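Local coordinates for protein ATP phosphoribosyltransferase (Methanobacterium thermoautotrophicum, PDB 2VD3) that catalyses the magnesium-dependent condensation of ATP with 5-phosphoribosyl 1-diphosphate to give phosphoribosyl-ATP, the first step of histidine biosynthesis, at residues 145-150 with 158-163. Sequence-based numbering, arbitrary orientation.
Sequences STEIAP and ITDLSS. With MG (magnesium ion), chain J.
Thr146 turns its hydroxyl onto the backbone of strand 157-162: OG1 donates a hydrogen bond to Thr159 O at 2.8 Å. The C=O...OG1 angle of 174° puts the donor almost directly beyond the carbonyl oxygen. With chi1 at 60°, Thr146 holds OG1 between its own backbone N and carbonyl carbon, facing the strand. Two branches of Ile158 meet the loop separately. CD1 lies against both Thr146 OG1 and Glu147 CA, 3.8 Å from each, while CG2 packs on the ring of Pro150, 3.7 Å from CD; the two side chains run roughly at right angles. Thr159 points away from the loop and pairs its own hydroxyl with Thr120 on the neighbouring parallel strand 117-120. Further along, Asp160 binds a magnesium ion through OD2 at 2.2 Å. Glu147 CG lies 4.0 Å from Asp160 OD1, and the bend at chi2 turns the Glu147 carboxylate toward the ion's side. The two carboxylate planes are 42° apart. Glu147 OE2 stays 4.1 Å from the ion, beyond bonding distance. A valine in place of Thr146 would probably leave Thr159 O without this donor and the loop less firmly fixed to the strand. The chemistry thus passes from apolar packing through one hydroxyl bond to a metal-bound carboxylate, where the magnesium charge probably eases the repulsion between Glu147 and Asp160.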
loop_
_atom_site.group_PDB
_atom_site.type_symbol
_atom_site.label_atom_id
_atom_site.label_comp_id
_atom_site.label_asym_id
_atom_site.label_seq_id
_atom_site.Cartn_x
_atom_site.Cartn_y
_atom_site.Cartn_z
ATOM N N SER A 145 19.588 -1.756 6.810
ATOM C CA SER A 145 20.082 -0.396 7.038
ATOM C C SER A 145 21.436 -0.348 7.757
ATOM O O SER A 145 21.657 0.503 8.641
ATOM C CB SER A 145 19.030 0.435 7.802
ATOM O OG SER A 145 17.787 0.483 7.100
ATOM N N THR A 146 22.342 -1.254 7.378
ATOM C CA THR A 146 23.695 -1.285 7.951
ATOM C C THR A 146 24.391 0.062 7.801
ATOM O O THR A 146 25.271 0.391 8.596
ATOM C CB THR A 146 24.596 -2.397 7.348
ATOM O OG1 THR A 146 24.740 -2.208 5.935
ATOM C CG2 THR A 146 24.033 -3.797 7.632
ATOM N N GLU A 147 23.967 0.840 6.798
ATOM C CA GLU A 147 24.533 2.167 6.498
ATOM C C GLU A 147 24.407 3.163 7.650
ATOM O O GLU A 147 25.133 4.160 7.698
ATOM C CB GLU A 147 23.887 2.793 5.251
ATOM C CG GLU A 147 23.398 1.818 4.181
ATOM C CD GLU A 147 21.962 1.358 4.417
ATOM O OE1 GLU A 147 21.167 2.130 5.001
ATOM O OE2 GLU A 147 21.633 0.222 4.019
ATOM N N ILE A 148 23.476 2.898 8.561
ATOM C CA ILE A 148 23.206 3.787 9.699
ATOM C C ILE A 148 24.027 3.397 10.937
ATOM O O ILE A 148 24.229 4.213 11.837
ATOM C CB ILE A 148 21.674 3.835 10.007
ATOM C CG1 ILE A 148 20.908 4.354 8.782
ATOM C CG2 ILE A 148 21.365 4.724 11.201
ATOM C CD1 ILE A 148 19.417 4.141 8.847
ATOM N N ALA A 149 24.526 2.161 10.954
ATOM C CA ALA A 149 25.218 1.591 12.124
ATOM C C ALA A 149 26.421 2.386 12.687
ATOM O O ALA A 149 26.564 2.467 13.907
ATOM C CB ALA A 149 25.596 0.136 11.873
ATOM N N PRO A 150 27.293 2.947 11.819
ATOM C CA PRO A 150 28.346 3.837 12.334
ATOM C C PRO A 150 27.791 5.121 12.942
ATOM O O PRO A 150 28.274 5.566 13.980
ATOM C CB PRO A 150 29.176 4.168 11.089
ATOM C CG PRO A 150 28.829 3.108 10.098
ATOM C CD PRO A 150 27.401 2.789 10.359
ATOM N N ILE A 158 30.822 -1.593 8.070
ATOM C CA ILE A 158 29.612 -2.236 7.592
ATOM C C ILE A 158 29.926 -3.063 6.361
ATOM O O ILE A 158 30.982 -2.913 5.757
ATOM C CB ILE A 158 28.478 -1.206 7.268
ATOM C CG1 ILE A 158 28.803 -0.392 6.011
ATOM C CG2 ILE A 158 28.228 -0.276 8.460
ATOM C CD1 ILE A 158 27.582 0.167 5.295
ATOM N N THR A 159 29.014 -3.957 6.015
ATOM C CA THR A 159 29.020 -4.567 4.702
ATOM C C THR A 159 27.813 -3.993 3.998
ATOM O O THR A 159 26.884 -3.507 4.648
ATOM C CB THR A 159 28.915 -6.108 4.746
ATOM O OG1 THR A 159 27.608 -6.493 5.184
ATOM C CG2 THR A 159 29.983 -6.713 5.659
ATOM N N ASP A 160 27.822 -4.033 2.674
ATOM C CA ASP A 160 26.684 -3.544 1.919
ATOM C C ASP A 160 26.644 -4.118 0.519
ATOM O O ASP A 160 27.681 -4.457 -0.061
ATOM C CB ASP A 160 26.691 -2.015 1.862
ATOM C CG ASP A 160 25.322 -1.445 1.597
ATOM O OD1 ASP A 160 25.225 -0.241 1.308
ATOM O OD2 ASP A 160 24.335 -2.207 1.677
ATOM N N LEU A 161 25.437 -4.201 -0.020
ATOM C CA LEU A 161 25.202 -4.783 -1.326
ATOM C C LEU A 161 24.834 -3.676 -2.323
ATOM O O LEU A 161 23.811 -3.029 -2.158
ATOM C CB LEU A 161 24.066 -5.806 -1.203
ATOM C CG LEU A 161 23.941 -6.991 -2.161
ATOM C CD1 LEU A 161 25.149 -7.905 -2.058
ATOM C CD2 LEU A 161 22.641 -7.744 -1.862
ATOM N N SER A 162 25.660 -3.453 -3.350
ATOM C CA SER A 162 25.416 -2.354 -4.305
ATOM C C SER A 162 25.956 -2.607 -5.709
ATOM O O SER A 162 26.958 -3.311 -5.875
ATOM C CB SER A 162 26.043 -1.062 -3.780
ATOM O OG SER A 162 27.448 -1.231 -3.645
ATOM N N SER A 163 25.293 -2.013 -6.708
ATOM C CA SER A 163 25.818 -1.953 -8.081
ATOM C C SER A 163 26.640 -0.686 -8.256
ATOM O O SER A 163 27.625 -0.675 -8.998
ATOM C CB SER A 163 24.703 -1.931 -9.129
ATOM O OG SER A 163 23.545 -2.617 -8.703
HETATM MG MG MG J . 22.245 -2.649 1.131
#